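Local coordinates for protein Exo-alpha-sialidase (Clostridium perfringens, PDB 2VO8) that probably binds a dockerin module of a partner enzyme tightly through its cohesin module, linking the family 33 glycoside hydrolase into a larger toxin complex, at residues T13-D18 and E27-I32; L67-K72 and D95-N100; Y42-L47 and I81-L86. One frame throughout, in Å; residues are numbered along the deposited sequence.

Contact 1 (T13-D18 and E27-I32)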
ATOM      1  N   THR A  13      -4.711  -5.002   1.617  1.00 17.48           N
ATOM      2  CA  THR A  13      -3.713  -5.799   2.295  1.00 17.62           C
ATOM      3  C   THR A  13      -2.458  -4.984   2.428  1.00 18.51           C
ATOM      4  O   THR A  13      -2.158  -4.179   1.556  1.00 17.72           O
ATOM      5  CB  THR A  13      -3.388  -7.112   1.558  1.00 18.26           C
ATOM      6  OG1 THR A  13      -2.864  -6.837   0.238  1.00 17.33           O
ATOM      7  CG2 THR A  13      -4.638  -8.016   1.461  1.00 16.38           C
ATOM      8  N   ILE A  14      -1.793  -5.131   3.570  1.00 18.66           N
ATOM      9  CA  ILE A  14      -0.415  -4.619   3.732  1.00 19.26           C
ATOM     10  C   ILE A  14       0.408  -5.707   4.417  1.00 19.00           C
ATOM     11  O   ILE A  14       0.011  -6.199   5.468  1.00 18.97           O
ATOM     12  CB  ILE A  14      -0.386  -3.239   4.451  1.00 18.81           C
ATOM     13  CG1 ILE A  14       1.060  -2.825   4.823  1.00 19.75           C
ATOM     14  CG2 ILE A  14      -1.308  -3.140   5.663  1.00 21.74           C
ATOM     15  CD1 ILE A  14       1.159  -1.290   5.182  1.00 20.89           C
ATOM     16  N   LYS A  15       1.526  -6.074   3.810  1.00 18.09           N
ATOM     17  CA  LYS A  15       2.402  -7.144   4.279  1.00 19.13           C
ATOM     18  C   LYS A  15       3.768  -6.524   4.498  1.00 19.15           C
ATOM     19  O   LYS A  15       4.300  -5.841   3.624  1.00 18.19           O
ATOM     20  CB  LYS A  15       2.486  -8.327   3.340  1.00 19.84           C
ATOM     21  CG  LYS A  15       1.218  -9.168   3.285  1.00 19.83           C
ATOM     22  CD  LYS A  15       1.393 -10.474   2.478  1.00 20.69           C
ATOM     23  CE  LYS A  15       1.607 -10.239   1.013  1.00 20.32           C
ATOM     24  NZ  LYS A  15       0.398  -9.708   0.325  1.00 15.58           N
ATOM     25  N   VAL A  16       4.268  -6.697   5.707  1.00 18.97           N
ATOM     26  CA  VAL A  16       5.560  -6.138   6.080  1.00 19.83           C
ATOM     27  C   VAL A  16       6.108  -6.957   7.236  1.00 19.64           C
ATOM     28  O   VAL A  16       5.351  -7.552   8.067  1.00 18.38           O
ATOM     29  CB  VAL A  16       5.415  -4.612   6.434  1.00 20.42           C
ATOM     30  CG1 VAL A  16       4.434  -4.425   7.466  1.00 22.01           C
ATOM     31  CG2 VAL A  16       6.798  -3.946   6.870  1.00 19.06           C
ATOM     32  N   ASN A  17       7.424  -7.027   7.315  1.00 19.36           N
ATOM     33  CA  ASN A  17       8.061  -7.762   8.378  1.00 19.76           C
ATOM     34  C   ASN A  17       7.701  -7.053   9.695  1.00 20.09           C
ATOM     35  O   ASN A  17       7.470  -5.849   9.713  1.00 20.87           O
ATOM     36  CB  ASN A  17       9.601  -7.767   8.237  1.00 19.88           C
ATOM     37  CG  ASN A  17      10.101  -8.583   7.049  1.00 20.58           C
ATOM     38  OD1 ASN A  17       9.455  -9.545   6.593  1.00 15.37           O
ATOM     39  ND2 ASN A  17      11.301  -8.213   6.572  1.00 17.41           N
ATOM     40  N   ASP A  18       7.566  -7.871  10.723  1.00 21.85           N
ATOM     41  CA  ASP A  18       7.277  -7.463  12.098  1.00 22.86           C
ATOM     42  C   ASP A  18       8.394  -6.579  12.655  1.00 22.60           C
ATOM     43  O   ASP A  18       8.140  -5.679  13.463  1.00 21.62           O
ATOM     44  CB  ASP A  18       7.200  -8.723  12.984  1.00 24.38           C
ATOM     45  CG  ASP A  18       5.894  -9.465  12.848  1.00 27.71           C
ATOM     46  OD1 ASP A  18       4.993  -9.007  12.081  1.00 31.70           O
ATOM     47  OD2 ASP A  18       5.755 -10.503  13.548  1.00 27.38           O
ATOM     48  N   GLU A  27      10.578  -3.429   2.562  1.00 19.66           N
ATOM     49  CA  GLU A  27       9.412  -3.260   1.686  0.50 20.16           C
ATOM     50  C   GLU A  27       8.084  -3.399   2.495  1.00 19.04           C
ATOM     51  O   GLU A  27       7.980  -4.374   3.239  1.00 21.16           O
ATOM     52  CB  GLU A  27       9.464  -4.388   0.598  0.50 20.50           C
ATOM     53  CG  GLU A  27      10.398  -4.072  -0.649  0.50 22.90           C
ATOM     54  CD  GLU A  27      11.874  -4.589  -0.582  0.50 23.84           C
ATOM     55  OE1 GLU A  27      12.697  -4.149  -1.413  0.50 25.96           O
ATOM     56  OE2 GLU A  27      12.240  -5.441   0.253  0.50 29.78           O
ATOM     57  N   ALA A  28       7.133  -2.481   2.364  1.00 18.71           N
ATOM     58  CA  ALA A  28       5.740  -2.796   2.644  1.00 18.68           C
ATOM     59  C   ALA A  28       4.994  -3.086   1.349  1.00 18.48           C
ATOM     60  O   ALA A  28       5.077  -2.316   0.390  1.00 19.27           O
ATOM     61  CB  ALA A  28       5.076  -1.653   3.394  1.00 17.84           C
ATOM     62  N   ILE A  29       4.267  -4.198   1.330  1.00 18.42           N
ATOM     63  CA  ILE A  29       3.629  -4.681   0.111  1.00 19.52           C
ATOM     64  C   ILE A  29       2.118  -4.473   0.164  1.00 19.69           C
ATOM     65  O   ILE A  29       1.422  -5.097   0.965  1.00 18.70           O
ATOM     66  CB  ILE A  29       3.923  -6.173  -0.128  1.00 19.49           C
ATOM     67  CG1 ILE A  29       5.431  -6.406  -0.248  1.00 22.48           C
ATOM     68  CG2 ILE A  29       3.202  -6.666  -1.372  1.00 20.78           C
ATOM     69  CD1 ILE A  29       5.819  -7.866  -0.320  1.00 22.75           C
ATOM     70  N   LEU A  30       1.621  -3.591  -0.696  1.00 18.38           N
ATOM     71  CA  LEU A  30       0.222  -3.213  -0.686  1.00 18.00           C
ATOM     72  C   LEU A  30      -0.569  -4.019  -1.723  1.00 18.55           C
ATOM     73  O   LEU A  30      -0.124  -4.201  -2.854  1.00 17.46           O
ATOM     74  CB  LEU A  30       0.034  -1.751  -0.937  1.00 16.97           C
ATOM     75  CG  LEU A  30       0.988  -0.749  -0.292  1.00 18.39           C
ATOM     76  CD1 LEU A  30       0.471   0.650  -0.589  1.00 17.08           C
ATOM     77  CD2 LEU A  30       1.007  -1.058   1.237  1.00 17.03           C
ATOM     78  N   GLY A  31      -1.728  -4.534  -1.328  1.00 18.71           N
ATOM     79  CA  GLY A  31      -2.517  -5.328  -2.283  1.00 18.76           C
ATOM     80  C   GLY A  31      -3.999  -5.319  -2.002  1.00 17.91           C
ATOM     81  O   GLY A  31      -4.512  -4.438  -1.312  1.00 16.15           O
ATOM     82  N   ILE A  32      -4.668  -6.301  -2.600  1.00 18.94           N
ATOM     83  CA  ILE A  32      -6.116  -6.514  -2.394  1.00 20.16           C
ATOM     84  C   ILE A  32      -6.339  -7.993  -2.094  1.00 19.42           C
ATOM     85  O   ILE A  32      -5.463  -8.842  -2.373  1.00 19.39           O
ATOM     86  CB  ILE A  32      -6.929  -6.019  -3.623  1.00 19.29           C
ATOM     87  CG1 ILE A  32      -6.511  -6.722  -4.920  1.00 19.27           C
ATOM     88  CG2 ILE A  32      -6.852  -4.471  -3.793  1.00 18.25           C
ATOM     89  CD1 ILE A  32      -7.469  -6.401  -6.093  1.00 21.44           C
TER
HETATM   90  O   HOH W   1      -2.807  -9.006  -1.427  1.00 15.11           O
HETATM   91  O   HOH W   2      -0.146  -6.934   0.758  1.00 19.73           O
HETATM   92  O   HOH W   3       8.974  -6.479   4.963  1.00 21.63           O
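Lys15 O takes one strong bond from the neighbouring strand, from Ile29 N at 2.8 Å, and a weak CA-H...O contact from Ala28 CA at 3.5 Å. The return bond runs from Lys15 N to Ile29 O, which also receives the CA-H of Ile14. One hydrogen-bonded pair further along, Thr13 and Gly31 exchange two more backbone bonds. The side chain of Thr13 presses on the same glycine. With chi1 at 61°, the hydroxyl is lodged between the backbone N and the carbonyl carbon, and Thr13 OG1 lies 2.9 Å from Gly31 C, close against a residue that has no side chain. That hydroxyl makes no direct hydrogen bond across the pair but meets two waters. One, 2.7 Å from Thr13 OG1, bridges it to Ile32 O; the other, 2.8 Å from Thr13 OG1, accepts from Lys15 NZ. The lysine chain bends at its last two torsions, and its ammonium forms a salt bridge with Asp95. The other face of the sheet is apolar: Ile14 and Leu30 flank one another, Ile14 CD1 4.0 Å from Leu30 CD2, while Val16 packs on Ala28. Phe48 and Leu112 meet Ile14 from across the cohesin sandwich. The two faces of this antiparallel pair therefore differ: that of Thr13, Lys15 and Ile29 is mixed, with hydroxyl, waters and ammonium beside the aliphatic Ile29, whereas that of Ile14, Val16, Ala28 and Leu30 is apolar and turned to the core.

Contact 2 (L67-K72 and D95-N100)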
ATOM      1  N   LEU A  67       1.084  -3.419 -14.273  1.00 25.87           N
ATOM      2  CA  LEU A  67       0.468  -2.277 -13.615  1.00 24.77           C
ATOM      3  C   LEU A  67       1.420  -1.110 -13.725  1.00 23.37           C
ATOM      4  O   LEU A  67       2.598  -1.309 -13.965  1.00 25.30           O
ATOM      5  CB  LEU A  67       0.267  -2.571 -12.116  1.00 25.82           C
ATOM      6  CG  LEU A  67      -0.382  -3.908 -11.710  1.00 27.16           C
ATOM      7  CD1 LEU A  67       0.093  -4.341 -10.294  1.00 27.04           C
ATOM      8  CD2 LEU A  67      -1.877  -3.814 -11.768  1.00 25.93           C
ATOM      9  N   PHE A  68       0.907   0.095 -13.571  1.00 21.56           N
ATOM     10  CA  PHE A  68       1.759   1.260 -13.273  1.00 22.43           C
ATOM     11  C   PHE A  68       1.251   2.033 -12.041  1.00 22.82           C
ATOM     12  O   PHE A  68       0.030   2.153 -11.776  1.00 21.23           O
ATOM     13  CB  PHE A  68       1.991   2.168 -14.504  1.00 20.49           C
ATOM     14  CG  PHE A  68       0.951   3.237 -14.725  1.00 21.89           C
ATOM     15  CD1 PHE A  68       1.272   4.588 -14.514  1.00 20.66           C
ATOM     16  CD2 PHE A  68      -0.330   2.922 -15.224  1.00 20.53           C
ATOM     17  CE1 PHE A  68       0.357   5.606 -14.751  1.00 18.94           C
ATOM     18  CE2 PHE A  68      -1.272   3.936 -15.445  1.00 18.48           C
ATOM     19  CZ  PHE A  68      -0.938   5.284 -15.228  1.00 20.96           C
ATOM     20  N   VAL A  69       2.221   2.538 -11.286  1.00 23.72           N
ATOM     21  CA  VAL A  69       2.004   3.275 -10.055  1.00 23.80           C
ATOM     22  C   VAL A  69       2.467   4.736 -10.219  1.00 24.46           C
ATOM     23  O   VAL A  69       3.512   5.025 -10.861  1.00 24.16           O
ATOM     24  CB  VAL A  69       2.723   2.566  -8.865  1.00 23.83           C
ATOM     25  CG1 VAL A  69       2.423   3.247  -7.563  1.00 27.80           C
ATOM     26  CG2 VAL A  69       2.291   1.066  -8.773  1.00 24.75           C
ATOM     27  N   LYS A  70       1.642   5.641  -9.724  1.00 24.11           N
ATOM     28  CA  LYS A  70       1.981   7.031  -9.529  1.00 24.99           C
ATOM     29  C   LYS A  70       1.716   7.353  -8.065  1.00 25.74           C
ATOM     30  O   LYS A  70       0.736   6.861  -7.488  1.00 23.96           O
ATOM     31  CB  LYS A  70       1.109   7.944 -10.408  1.00 25.24           C
ATOM     32  CG  LYS A  70       1.367   7.836 -11.947  1.00 25.57           C
ATOM     33  CD  LYS A  70       2.808   8.267 -12.330  1.00 27.75           C
ATOM     34  CE  LYS A  70       3.097   8.076 -13.832  1.00 28.95           C
ATOM     35  NZ  LYS A  70       4.432   8.629 -14.252  1.00 25.21           N
ATOM     36  N   SER A  71       2.554   8.217  -7.488  1.00 25.31           N
ATOM     37  CA  SER A  71       2.451   8.520  -6.069  1.00 24.86           C
ATOM     38  C   SER A  71       2.919   9.939  -5.775  1.00 25.63           C
ATOM     39  O   SER A  71       3.801  10.460  -6.461  1.00 24.61           O
ATOM     40  CB  SER A  71       3.245   7.523  -5.246  1.00 25.53           C
ATOM     41  OG  SER A  71       4.644   7.713  -5.385  1.00 25.50           O
ATOM     42  N   LYS A  72       2.326  10.543  -4.750  1.00 26.12           N
ATOM     43  CA  LYS A  72       2.732  11.870  -4.260  1.00 26.34           C
ATOM     44  C   LYS A  72       2.595  11.893  -2.741  1.00 25.78           C
ATOM     45  O   LYS A  72       1.535  11.554  -2.188  1.00 24.15           O
ATOM     46  CB  LYS A  72       1.865  12.991  -4.858  1.00 26.81           C
ATOM     47  CG  LYS A  72       2.425  14.441  -4.624  1.00 28.21           C
ATOM     48  CD  LYS A  72       1.423  15.597  -4.980  1.00 29.54           C
ATOM     49  CE  LYS A  72       0.023  15.401  -4.347  1.00 32.66           C
ATOM     50  NZ  LYS A  72      -0.901  16.622  -4.302  1.00 34.00           N
ATOM     51  N   ASP A  95      -1.006  -8.695  -5.184  1.00 22.01           N
ATOM     52  CA  ASP A  95      -0.164  -7.661  -4.638  1.00 21.60           C
ATOM     53  C   ASP A  95       0.088  -6.624  -5.750  1.00 20.69           C
ATOM     54  O   ASP A  95       0.290  -6.986  -6.941  1.00 18.91           O
ATOM     55  CB  ASP A  95       1.120  -8.280  -4.080  1.00 21.09           C
ATOM     56  CG  ASP A  95       0.854  -9.159  -2.839  1.00 23.86           C
ATOM     57  OD1 ASP A  95      -0.263  -9.117  -2.322  1.00 25.94           O
ATOM     58  OD2 ASP A  95       1.757  -9.869  -2.393  1.00 21.68           O
ATOM     59  N   LEU A  96       0.002  -5.353  -5.369  1.00 20.41           N
ATOM     60  CA  LEU A  96      -0.054  -4.248  -6.321  1.00 20.38           C
ATOM     61  C   LEU A  96       1.127  -3.249  -6.240  1.00 20.00           C
ATOM     62  O   LEU A  96       1.578  -2.744  -7.265  1.00 19.74           O
ATOM     63  CB  LEU A  96      -1.365  -3.493  -6.158  1.00 20.56           C
ATOM     64  CG  LEU A  96      -2.654  -4.256  -6.461  1.00 20.19           C
ATOM     65  CD1 LEU A  96      -3.850  -3.373  -6.285  1.00 19.89           C
ATOM     66  CD2 LEU A  96      -2.613  -4.783  -7.927  1.00 20.15           C
ATOM     67  N   VAL A  97       1.618  -2.981  -5.032  1.00 19.41           N
ATOM     68  CA  VAL A  97       2.577  -1.887  -4.830  1.00 20.20           C
ATOM     69  C   VAL A  97       3.646  -2.302  -3.814  1.00 20.27           C
ATOM     70  O   VAL A  97       3.332  -2.995  -2.839  1.00 18.84           O
ATOM     71  CB  VAL A  97       1.894  -0.621  -4.306  1.00 18.94           C
ATOM     72  CG1 VAL A  97       2.999   0.555  -4.102  1.00 19.19           C
ATOM     73  CG2 VAL A  97       0.728  -0.203  -5.174  1.00 19.22           C
ATOM     74  N   LYS A  98       4.898  -1.913  -4.085  1.00 20.56           N
ATOM     75  CA  LYS A  98       6.028  -2.081  -3.152  1.00 21.35           C
ATOM     76  C   LYS A  98       6.372  -0.685  -2.642  1.00 19.92           C
ATOM     77  O   LYS A  98       6.703   0.189  -3.442  1.00 17.72           O
ATOM     78  CB  LYS A  98       7.259  -2.602  -3.889  1.00 22.91           C
ATOM     79  CG  LYS A  98       7.127  -3.961  -4.547  1.00 24.77           C
ATOM     80  CD  LYS A  98       8.483  -4.463  -5.072  1.00 24.98           C
ATOM     81  CE  LYS A  98       8.624  -4.536  -6.597  1.00 28.91           C
ATOM     82  NZ  LYS A  98       9.622  -5.645  -6.872  1.00 27.28           N
ATOM     83  N   VAL A  99       6.314  -0.471  -1.325  1.00 17.85           N
ATOM     84  CA  VAL A  99       6.735   0.803  -0.729  1.00 18.80           C
ATOM     85  C   VAL A  99       8.045   0.558   0.030  1.00 18.46           C
ATOM     86  O   VAL A  99       8.101  -0.234   0.954  1.00 19.17           O
ATOM     87  CB  VAL A  99       5.663   1.415   0.233  1.00 18.98           C
ATOM     88  CG1 VAL A  99       6.121   2.782   0.807  1.00 16.95           C
ATOM     89  CG2 VAL A  99       4.339   1.559  -0.423  1.00 17.73           C
ATOM     90  N   ASN A 100       9.135   1.173  -0.432  1.00 18.17           N
ATOM     91  CA  ASN A 100      10.462   0.900   0.113  1.00 17.20           C
ATOM     92  C   ASN A 100      10.800   2.049   1.080  1.00 16.52           C
ATOM     93  O   ASN A 100      10.692   3.220   0.718  1.00 15.44           O
ATOM     94  CB  ASN A 100      11.501   0.802  -1.004  1.00 18.09           C
ATOM     95  CG  ASN A 100      12.785   0.232  -0.520  1.00 20.50           C
ATOM     96  OD1 ASN A 100      13.562   0.934   0.192  1.00 23.08           O
ATOM     97  ND2 ASN A 100      13.033  -1.049  -0.828  1.00 18.44           N
TER
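Leu67 and Leu96 are set roughly perpendicular, methyl against methyl. Leu67 CD1 comes to 3.6 Å from Leu96 CD2, and Leu67 CD2 stands a little farther off, at 4.0 Å from that same Leu96 CD2, so one leucine branch fits against both branches of the other. Leu67 CD1 also comes within 3.7 Å of Leu96 O. Both leucines set CG beside the backbone N (chi1 -48° for Leu67), but they do not start alike: the CB of Leu67 heads for the other strand, whereas Leu96 leaves its strand to the side and only its CD2 tip closes in. The strands themselves run 8.0 Å apart at closest and 43° from parallel, with no backbone-to-backbone hydrogen bond between them; side chains span the gap. They belong to opposite layers of the beta sandwich, the jelly roll of cohesins, with strand 67-75 in one layer and strand 95-103 in the other. At a classic beta bulge Leu96 and Val97 stand together opposite Leu30 of the neighbouring strand, which lets two successive residues of strand 95-103 turn apolar groups to this core. Val97 thus meets the second partner, Val69, with the two side chains meeting at a slant. Each valine holds CG1 anti to its backbone N (chi1 -175° in Val69), which leaves the CG2 methyls to touch, Val69 CG2 to Val97 CG2 at 4.1 Å. Val83 flanks both contacts, packing on Leu67 and on Val97. Ile60 also reaches Val97, and Ile90 lies against Leu67.

Contact 3 (Y42-L47 and I81-L86)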
ATOM      1  N   TYR A  42      -9.881  -2.523 -12.360  1.00 20.50           N
ATOM      2  CA  TYR A  42      -8.889  -1.979 -13.309  1.00 21.01           C
ATOM      3  C   TYR A  42      -7.920  -0.962 -12.668  1.00 21.09           C
ATOM      4  O   TYR A  42      -6.912  -0.553 -13.272  1.00 20.41           O
ATOM      5  CB  TYR A  42      -9.566  -1.465 -14.588  1.00 22.72           C
ATOM      6  CG  TYR A  42     -10.067  -2.630 -15.444  1.00 22.49           C
ATOM      7  CD1 TYR A  42      -9.201  -3.286 -16.295  1.00 24.36           C
ATOM      8  CD2 TYR A  42     -11.396  -3.113 -15.336  1.00 25.23           C
ATOM      9  CE1 TYR A  42      -9.623  -4.358 -17.089  1.00 25.77           C
ATOM     10  CE2 TYR A  42     -11.821  -4.172 -16.103  1.00 26.13           C
ATOM     11  CZ  TYR A  42     -10.917  -4.802 -16.985  1.00 26.83           C
ATOM     12  OH  TYR A  42     -11.258  -5.878 -17.795  1.00 27.31           O
ATOM     13  N   SER A  43      -8.198  -0.541 -11.447  1.00 20.17           N
ATOM     14  CA  SER A  43      -7.310   0.461 -10.826  1.00 20.13           C
ATOM     15  C   SER A  43      -7.502   0.355  -9.340  1.00 20.86           C
ATOM     16  O   SER A  43      -8.560  -0.107  -8.905  1.00 20.04           O
ATOM     17  CB  SER A  43      -7.662   1.875 -11.303  1.00 20.06           C
ATOM     18  OG  SER A  43      -8.994   2.237 -11.047  1.00 21.66           O
ATOM     19  N   ALA A  44      -6.501   0.779  -8.566  1.00 19.18           N
ATOM     20  CA  ALA A  44      -6.715   0.932  -7.117  1.00 19.40           C
ATOM     21  C   ALA A  44      -6.125   2.269  -6.665  1.00 19.56           C
ATOM     22  O   ALA A  44      -5.326   2.911  -7.395  1.00 19.34           O
ATOM     23  CB  ALA A  44      -6.167  -0.235  -6.374  1.00 18.25           C
ATOM     24  N   GLU A  45      -6.511   2.699  -5.468  1.00 20.29           N
ATOM     25  CA  GLU A  45      -5.958   3.910  -4.874  1.00 20.11           C
ATOM     26  C   GLU A  45      -5.825   3.771  -3.362  1.00 19.93           C
ATOM     27  O   GLU A  45      -6.798   3.474  -2.668  1.00 18.36           O
ATOM     28  CB  GLU A  45      -6.829   5.120  -5.216  1.00 20.68           C
ATOM     29  CG  GLU A  45      -6.554   6.345  -4.358  1.00 22.04           C
ATOM     30  CD  GLU A  45      -7.363   7.552  -4.791  1.00 24.21           C
ATOM     31  OE1 GLU A  45      -8.090   7.451  -5.800  1.00 29.53           O
ATOM     32  OE2 GLU A  45      -7.271   8.603  -4.121  1.00 26.57           O
ATOM     33  N   TYR A  46      -4.616   3.987  -2.856  1.00 18.91           N
ATOM     34  CA  TYR A  46      -4.385   4.042  -1.417  1.00 19.34           C
ATOM     35  C   TYR A  46      -4.068   5.463  -0.964  1.00 19.77           C
ATOM     36  O   TYR A  46      -3.641   6.298  -1.761  1.00 19.51           O
ATOM     37  CB  TYR A  46      -3.247   3.098  -1.020  1.00 18.43           C
ATOM     38  CG  TYR A  46      -3.418   1.686  -1.531  1.00 20.07           C
ATOM     39  CD1 TYR A  46      -4.272   0.794  -0.895  1.00 18.74           C
ATOM     40  CD2 TYR A  46      -2.726   1.243  -2.650  1.00 18.91           C
ATOM     41  CE1 TYR A  46      -4.432  -0.498  -1.359  1.00 20.14           C
ATOM     42  CE2 TYR A  46      -2.878  -0.048  -3.121  1.00 18.20           C
ATOM     43  CZ  TYR A  46      -3.732  -0.914  -2.471  1.00 18.41           C
ATOM     44  OH  TYR A  46      -3.888  -2.199  -2.936  1.00 19.90           O
ATOM     45  N   LEU A  47      -4.280   5.730   0.321  1.00 19.68           N
ATOM     46  CA  LEU A  47      -3.561   6.774   1.005  1.00 20.64           C
ATOM     47  C   LEU A  47      -2.778   6.012   2.065  1.00 20.45           C
ATOM     48  O   LEU A  47      -3.347   5.389   2.972  1.00 19.29           O
ATOM     49  CB  LEU A  47      -4.418   7.929   1.532  1.00 20.63           C
ATOM     50  CG  LEU A  47      -3.483   9.050   2.065  1.00 21.39           C
ATOM     51  CD1 LEU A  47      -2.876   9.931   0.986  1.00 23.29           C
ATOM     52  CD2 LEU A  47      -4.138   9.875   3.183  1.00 24.05           C
ATOM     53  N   ILE A  81      -1.353   7.132  -3.585  1.00 20.16           N
ATOM     54  CA  ILE A  81      -0.829   6.089  -4.470  1.00 19.96           C
ATOM     55  C   ILE A  81      -1.949   5.641  -5.406  1.00 21.42           C
ATOM     56  O   ILE A  81      -3.022   5.216  -4.943  1.00 19.94           O
ATOM     57  CB  ILE A  81      -0.283   4.889  -3.720  1.00 20.48           C
ATOM     58  CG1 ILE A  81       0.787   5.330  -2.703  1.00 18.48           C
ATOM     59  CG2 ILE A  81       0.210   3.796  -4.704  1.00 20.07           C
ATOM     60  CD1 ILE A  81       1.367   4.244  -2.006  1.00 18.31           C
ATOM     61  N   LEU A  82      -1.714   5.832  -6.718  1.00 20.68           N
ATOM     62  CA  LEU A  82      -2.665   5.411  -7.764  1.00 22.04           C
ATOM     63  C   LEU A  82      -2.017   4.259  -8.501  1.00 22.23           C
ATOM     64  O   LEU A  82      -0.894   4.428  -9.045  1.00 21.18           O
ATOM     65  CB  LEU A  82      -2.942   6.559  -8.746  1.00 23.43           C
ATOM     66  CG  LEU A  82      -3.520   7.850  -8.168  1.00 25.74           C
ATOM     67  CD1 LEU A  82      -3.764   8.962  -9.237  1.00 27.70           C
ATOM     68  CD2 LEU A  82      -4.809   7.569  -7.437  1.00 26.49           C
ATOM     69  N   VAL A  83      -2.698   3.105  -8.518  1.00 21.50           N
ATOM     70  CA  VAL A  83      -2.287   1.885  -9.217  1.00 22.12           C
ATOM     71  C   VAL A  83      -3.274   1.713 -10.385  1.00 22.40           C
ATOM     72  O   VAL A  83      -4.473   1.760 -10.183  1.00 20.69           O
ATOM     73  CB  VAL A  83      -2.461   0.536  -8.429  1.00 24.95           C
ATOM     74  CG1 VAL A  83      -1.618  -0.541  -9.075  1.00 25.43           C
ATOM     75  CG2 VAL A  83      -2.189   0.615  -6.919  1.00 25.60           C
ATOM     76  N   ALA A  84      -2.775   1.495 -11.596  1.00 21.61           N
ATOM     77  CA  ALA A  84      -3.675   1.288 -12.760  1.00 22.18           C
ATOM     78  C   ALA A  84      -3.194   0.125 -13.610  1.00 21.63           C
ATOM     79  O   ALA A  84      -1.988  -0.090 -13.831  1.00 20.42           O
ATOM     80  CB  ALA A  84      -3.823   2.566 -13.589  1.00 23.02           C
ATOM     81  N   SER A  85      -4.162  -0.660 -14.094  1.00 22.11           N
ATOM     82  CA  SER A  85      -3.877  -1.733 -15.001  1.00 21.38           C
ATOM     83  C   SER A  85      -3.375  -1.146 -16.325  1.00 20.69           C
ATOM     84  O   SER A  85      -3.851  -0.095 -16.751  1.00 20.67           O
ATOM     85  CB  SER A  85      -5.156  -2.515 -15.311  1.00 21.32           C
ATOM     86  OG  SER A  85      -4.837  -3.639 -16.095  1.00 24.21           O
ATOM     87  N   LEU A  86      -2.493  -1.879 -16.974  1.00 20.94           N
ATOM     88  CA  LEU A  86      -2.037  -1.539 -18.303  1.00 21.16           C
ATOM     89  C   LEU A  86      -2.903  -2.214 -19.382  1.00 21.76           C
ATOM     90  O   LEU A  86      -2.687  -2.015 -20.596  1.00 21.29           O
ATOM     91  CB  LEU A  86      -0.568  -1.947 -18.444  1.00 21.12           C
ATOM     92  CG  LEU A  86       0.374  -1.104 -17.585  1.00 18.53           C
ATOM     93  CD1 LEU A  86       1.816  -1.570 -17.803  1.00 19.71           C
ATOM     94  CD2 LEU A  86       0.263   0.383 -17.802  1.00 19.08           C
TER
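Glu45 and Leu82 run alongside each other from a non-hydrogen-bonded pair. Glu45 holds CG anti to the backbone N (chi1 165°), and the extended chain lays CG, CD and OE1 against the Leu82 CD2 methyl, which is 3.7 Å from Glu45 CG and equally far from Glu45 OE1. On the other face Tyr46 swings CG beside its backbone N (chi1 -52°). The ring thereby reaches diagonally past its direct partner Ile81, whose CG2 lies off the ring edge, near its plane, to place Tyr46 CE2 3.9 Å from Val83 CG2. That methyl also lies 4.1 Å from Ala44 CB. Five backbone hydrogen bonds tie the strands, the shortest from Ala44 N to Val83 O at 2.8 Å. At the far end Ser85 CB sits 3.3 Å from Tyr42 O and borders the Tyr42 ring edge, while Ser85 OG turns to Gly87 and Asn88. Tyr42 and Ser43 form a classic bulge against Gly120. Tyr46 and Val83 face the core, Glu45 and Leu82 the outside. These are the two central strands of one layer of the jelly-roll sandwich, the layer that receives the dockerin in related cohesins and probably does so here.

Overall arrangement
The three contacts span both layers of the sandwich. Contact 1 lies in one layer and contact 3 in the other, their centres about 15 Å apart; contact 2 joins the layers, with its centre about 8 Å from that of contact 3 and 12 Å from that of contact 1. Leu30 O and Leu96 N, 2.8 Å apart, link contacts 1 and 2 within one layer, as Lys70 O and Leu82 N, also at 2.8 Å, link contacts 2 and 3 within the other. Between contacts 1 and 3, Leu30 CD1 meets Ile81 CD1 at 4.0 Å, and Tyr46 OH makes a weak hydrogen bond to Gly31 O. Contact 1 thus lies in the layer opposite the presumed binding face, and contact 2 packs behind that face.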